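Local coordinates for CdiI toxin (Salmonella enterica subsp. enterica serovar Rubislaw str. ATCC 10717, PDB 4ZQU), which neutralises its cognate CdiA toxin as the immunity protein of a bacterial contact-dependent growth inhibition system, at residues Val5-Ala10 and Asp121-His126; Ser61-Pro66 and Pro76-Asp81. All coordinates share one frame; numbering follows the deposited sequence.

Contact 1 pairs strand 8-14 with strand 118-124 inside the antiparallel sheet of the protein, whereas contact 2 joins the two short strands 64-65 and 79-80, which form a separate parallel pair. Their centres lie about 13 Å apart on the same side of the chain's centre. Along the chain contact 2 is nested: both its segments fall within the 110 residues that contact 1 closes into a loop. The two meet directly, since Ser61 OG lies 2.9 Å from Trp9 N, a probable hydrogen bond, and Trp9 CZ3 packs against Arg62 O. The bound CdiA toxin touches both, through Asp121 in contact 1 and through Leu65 and Pro66 in contact 2.

Contact 1: Val5-Ala10 and Asp121-His126; sequences VKSAWA and DICCNH
Backbone hydrogen bonds between Ala8 and Cys124 and between Ala10 and Ile122 define an antiparallel strand pair; the segment axes run at 164° and approach to 4.7 Å. Ala8 N donates to Cys124 O and Cys124 N returns a bond to Ala8 O, each at 2.8 Å. Ala10 and Ile122 repeat this exchange, leaving Trp9 and Cys123 as the non-hydrogen-bonded pair between two hydrogen-bonded ones.

Sulfur-aromatic and apolar contacts concentrate on the face carrying Trp9 and Cys123. Cys123 chi1 of 179° swings the sulfur away from its backbone N and obliquely to the five-membered ring of the indole, 4.0 Å from that ring's centroid and 45° off the normal; Cys123 SG is 3.4 Å from Trp9 NE1. Ser7 CB lies over one indole face, offset toward the rim. On the other sheet face Ala10 CB meets Ile122 CB at 4.1 Å.

Around Lys6, Ser7, Asn125 and His126, water and looser contacts join the segments. One water donates to Lys6 O and accepts from His126 N; a second joins Ser7 OG to Asn125 ND2, the latter bond weak. The amide oxygen of Asn125 is turned to the residues that follow it, OD1 accepting from Asp127 N and Ala128 N. Val5 CG1 reaches the His126 ring at its edge, 3.9 Å from NE2, and Val5 CG2 sits beside Asn125 ND2.

Strand 129-138 continues the sheet beyond Cys123, which bonds through its backbone to Thr130. Asp121 OD2 forms a salt bridge with Lys70 of the CdiA-CT toxin chain. Helix 47-59 covers the face bearing Ala8, Ala10, Ile122 and Cys124, its Leu58 touching all four, while Phe63 packs on Trp9 from the other face.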
# COMPACT_ATOMS: atom_id res chain seq x y z
N VAL B 5 -12.40 12.99 1.80
CA VAL B 5 -13.77 12.95 1.30
C VAL B 5 -14.13 11.53 0.89
O VAL B 5 -13.24 10.69 0.71
CB VAL B 5 -13.97 13.89 0.09
CG1 VAL B 5 -13.66 15.32 0.49
CG2 VAL B 5 -13.11 13.45 -1.07
N LYS B 6 -15.42 11.26 0.74
CA LYS B 6 -15.87 9.93 0.37
C LYS B 6 -15.37 9.56 -1.03
O LYS B 6 -15.49 10.35 -1.97
CB LYS B 6 -17.40 9.83 0.42
CG LYS B 6 -17.92 8.44 0.10
CD LYS B 6 -19.42 8.35 0.28
CE LYS B 6 -19.91 6.92 0.07
NZ LYS B 6 -21.37 6.81 0.34
N SER B 7 -14.80 8.37 -1.15
CA SER B 7 -14.27 7.89 -2.41
C SER B 7 -14.66 6.45 -2.67
O SER B 7 -15.13 5.75 -1.78
CB SER B 7 -12.74 8.03 -2.44
OG SER B 7 -12.32 9.34 -2.11
N ALA B 8 -14.45 6.01 -3.91
CA ALA B 8 -14.65 4.62 -4.30
C ALA B 8 -13.44 4.14 -5.07
O ALA B 8 -12.83 4.90 -5.83
CB ALA B 8 -15.92 4.48 -5.13
N TRP B 9 -13.07 2.88 -4.88
CA TRP B 9 -11.85 2.35 -5.48
C TRP B 9 -12.08 1.07 -6.27
O TRP B 9 -13.12 0.42 -6.17
CB TRP B 9 -10.80 2.10 -4.40
CG TRP B 9 -10.45 3.30 -3.59
CD1 TRP B 9 -9.46 4.20 -3.84
CD2 TRP B 9 -11.08 3.73 -2.38
NE1 TRP B 9 -9.43 5.17 -2.86
CE2 TRP B 9 -10.42 4.90 -1.96
CE3 TRP B 9 -12.14 3.24 -1.61
CZ2 TRP B 9 -10.79 5.59 -0.80
CZ3 TRP B 9 -12.51 3.93 -0.47
CH2 TRP B 9 -11.83 5.09 -0.07
N ALA B 10 -11.07 0.73 -7.06
CA ALA B 10 -11.05 -0.52 -7.81
C ALA B 10 -9.61 -0.77 -8.23
O ALA B 10 -8.78 0.14 -8.17
CB ALA B 10 -11.97 -0.45 -9.02
N ASP B 121 -4.42 1.58 -10.65
CA ASP B 121 -5.27 1.96 -9.54
C ASP B 121 -6.41 2.87 -10.00
O ASP B 121 -6.19 3.79 -10.78
CB ASP B 121 -4.46 2.67 -8.46
CG ASP B 121 -3.18 1.94 -8.11
OD1 ASP B 121 -3.22 0.70 -7.97
OD2 ASP B 121 -2.13 2.61 -7.98
N ILE B 122 -7.61 2.61 -9.51
CA ILE B 122 -8.75 3.47 -9.82
C ILE B 122 -9.35 4.04 -8.53
O ILE B 122 -9.64 3.31 -7.59
CB ILE B 122 -9.85 2.72 -10.60
CG1 ILE B 122 -9.44 2.51 -12.06
CG2 ILE B 122 -11.16 3.49 -10.57
CD1 ILE B 122 -8.56 1.31 -12.29
N CYS B 123 -9.50 5.37 -8.50
CA CYS B 123 -10.16 6.05 -7.39
C CYS B 123 -11.17 7.05 -7.94
O CYS B 123 -10.94 7.66 -8.98
CB CYS B 123 -9.13 6.75 -6.50
SG CYS B 123 -9.85 7.66 -5.11
N CYS B 124 -12.29 7.23 -7.25
CA CYS B 124 -13.33 8.14 -7.72
C CYS B 124 -13.97 8.90 -6.57
O CYS B 124 -14.32 8.32 -5.55
CB CYS B 124 -14.40 7.36 -8.50
SG CYS B 124 -15.86 8.32 -8.96
N ASN B 125 -14.11 10.21 -6.73
CA ASN B 125 -14.87 11.00 -5.78
C ASN B 125 -15.70 12.05 -6.51
O ASN B 125 -15.94 11.94 -7.71
CB ASN B 125 -13.94 11.66 -4.75
CG ASN B 125 -12.81 12.46 -5.38
OD1 ASN B 125 -12.89 12.86 -6.54
ND2 ASN B 125 -11.76 12.70 -4.61
N HIS B 126 -16.13 13.07 -5.77
CA HIS B 126 -16.95 14.13 -6.35
C HIS B 126 -16.17 14.94 -7.38
O HIS B 126 -16.75 15.56 -8.26
CB HIS B 126 -17.47 15.05 -5.25
CG HIS B 126 -16.39 15.74 -4.47
ND1 HIS B 126 -15.72 16.85 -4.96
CD2 HIS B 126 -15.86 15.48 -3.26
CE1 HIS B 126 -14.82 17.23 -4.07
NE2 HIS B 126 -14.88 16.42 -3.03
O HOH W 1 -16.65 12.57 -2.57
O HOH W 2 -10.10 10.75 -2.99

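Contact 2: Ser61-Pro66 and Pro76-Asp81; sequences SRFVLP and PEVTFD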
# COMPACT_ATOMS: atom_id res chain seq x y z
N SER B 61 -17.81 -0.37 -4.00
CA SER B 61 -16.74 0.06 -3.11
C SER B 61 -17.31 0.64 -1.82
O SER B 61 -18.35 1.30 -1.83
CB SER B 61 -15.85 1.09 -3.80
OG SER B 61 -14.78 1.48 -2.97
N ARG B 62 -16.62 0.38 -0.72
CA ARG B 62 -17.05 0.85 0.58
C ARG B 62 -16.12 1.93 1.14
O ARG B 62 -14.90 1.85 1.00
CB ARG B 62 -17.13 -0.31 1.57
CG ARG B 62 -18.26 -1.28 1.30
CD ARG B 62 -18.32 -2.34 2.37
NE ARG B 62 -17.21 -3.27 2.28
CZ ARG B 62 -16.74 -3.98 3.31
NH1 ARG B 62 -17.29 -3.85 4.51
NH2 ARG B 62 -15.72 -4.81 3.13
N PHE B 63 -16.72 2.94 1.76
CA PHE B 63 -15.99 3.99 2.45
C PHE B 63 -15.93 3.62 3.93
O PHE B 63 -16.84 3.93 4.69
CB PHE B 63 -16.66 5.34 2.23
CG PHE B 63 -15.87 6.51 2.72
CD1 PHE B 63 -14.56 6.69 2.32
CD2 PHE B 63 -16.45 7.44 3.57
CE1 PHE B 63 -13.83 7.77 2.78
CE2 PHE B 63 -15.72 8.52 4.02
CZ PHE B 63 -14.41 8.69 3.62
N VAL B 64 -14.85 2.96 4.33
CA VAL B 64 -14.85 2.20 5.57
C VAL B 64 -13.53 2.30 6.34
O VAL B 64 -12.45 2.40 5.75
CB VAL B 64 -15.19 0.71 5.26
CG1 VAL B 64 -14.30 0.17 4.15
CG2 VAL B 64 -15.11 -0.17 6.50
N LEU B 65 -13.62 2.29 7.67
CA LEU B 65 -12.47 2.26 8.56
C LEU B 65 -12.47 0.97 9.39
O LEU B 65 -13.50 0.30 9.48
CB LEU B 65 -12.46 3.49 9.47
CG LEU B 65 -11.89 4.75 8.84
CD1 LEU B 65 -12.14 5.95 9.74
CD2 LEU B 65 -10.41 4.57 8.56
N PRO B 66 -11.33 0.61 10.00
CA PRO B 66 -11.29 -0.62 10.80
C PRO B 66 -12.29 -0.63 11.95
O PRO B 66 -13.00 -1.61 12.16
CB PRO B 66 -9.86 -0.65 11.35
CG PRO B 66 -9.07 0.14 10.37
CD PRO B 66 -9.99 1.22 9.88
N PRO B 76 -18.21 11.59 8.84
CA PRO B 76 -19.54 11.16 9.29
C PRO B 76 -20.18 10.11 8.38
O PRO B 76 -21.18 9.51 8.76
CB PRO B 76 -20.35 12.46 9.26
CG PRO B 76 -19.62 13.35 8.33
CD PRO B 76 -18.18 13.03 8.51
N GLU B 77 -19.62 9.90 7.20
CA GLU B 77 -20.20 8.96 6.24
C GLU B 77 -19.55 7.59 6.30
O GLU B 77 -20.06 6.62 5.73
CB GLU B 77 -20.08 9.52 4.82
CG GLU B 77 -21.17 10.48 4.42
CD GLU B 77 -21.07 10.87 2.96
OE1 GLU B 77 -20.52 11.96 2.66
OE2 GLU B 77 -21.54 10.08 2.11
N VAL B 78 -18.42 7.50 6.99
CA VAL B 78 -17.60 6.29 6.95
C VAL B 78 -18.26 5.14 7.71
O VAL B 78 -18.94 5.35 8.71
CB VAL B 78 -16.18 6.56 7.50
CG1 VAL B 78 -16.18 6.66 9.02
CG2 VAL B 78 -15.21 5.49 7.05
N THR B 79 -18.09 3.92 7.19
CA THR B 79 -18.58 2.73 7.87
C THR B 79 -17.41 2.00 8.51
O THR B 79 -16.27 2.46 8.43
CB THR B 79 -19.34 1.79 6.90
OG1 THR B 79 -18.42 1.21 5.97
CG2 THR B 79 -20.42 2.55 6.15
N PHE B 80 -17.68 0.87 9.16
CA PHE B 80 -16.63 0.15 9.87
C PHE B 80 -16.65 -1.35 9.60
O PHE B 80 -17.71 -1.97 9.54
CB PHE B 80 -16.74 0.41 11.37
CG PHE B 80 -16.80 1.87 11.73
CD1 PHE B 80 -15.68 2.67 11.60
CD2 PHE B 80 -17.98 2.43 12.19
CE1 PHE B 80 -15.73 4.02 11.92
CE2 PHE B 80 -18.04 3.78 12.51
CZ PHE B 80 -16.91 4.57 12.38
N ASP B 81 -15.46 -1.92 9.43
CA ASP B 81 -15.31 -3.34 9.15
C ASP B 81 -13.93 -3.80 9.58
O ASP B 81 -12.94 -3.56 8.88
CB ASP B 81 -15.54 -3.63 7.66
CG ASP B 81 -15.67 -5.11 7.36
OD1 ASP B 81 -15.31 -5.94 8.22
OD2 ASP B 81 -16.13 -5.45 6.25
O HOH W 3 -18.96 -1.40 5.55
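Glu77 meets Phe63 first: its carbonyl carbon lies at the edge of the phenyl ring, with Phe63 CD2 4.1 Å from Glu77 C. Val78 follows and comes over one face of the same ring, CG2 standing 4.2 Å above the plane and offset toward the rim; the nearest approach of the side chains is Val78 CB to Phe63 CE2, 4.0 Å. Its CG2, anti to the Val78 backbone N (chi1 75° for CG1), also packs at 3.8 Å on Leu65 CG. Tyr27 stacks on the Phe63 ring and touches both Leu65 and Val78.

At Thr79 the two segments become a short parallel beta pair. Thr79 N donates to Phe63 O at 2.8 Å with a nearly straight N-H...O angle of 171°, and Thr79 O receives Leu65 N; matching Val64 with Thr79 and Leu65 with Phe80 gives the parallel register. Thr79 OG1 lies 3.3 Å from Val64 CB and shares a water with Arg62 NH1.

The Phe80 side chain lies on the same face of this small sheet as Leu65, its CD1 3.9 Å from Leu65 CB. Asp81 N then bonds to Leu65 O, extending the parallel pattern, and its side chain turns to Arg62. There Arg62 NH1 donates to Asp81 OD2 at 2.6 Å, a salt bridge using the anti lone pair with the oxygen in the guanidinium plane, although guanidinium and carboxylate planes are 60° apart. Arg62 NH2 adds a weak bond to the same oxygen and has a second salt-bridge partner in Asp33. Asp81 OD1 caps helix 82-85 from the N-cap position through weak bonds to Asp83 N and Leu84 N.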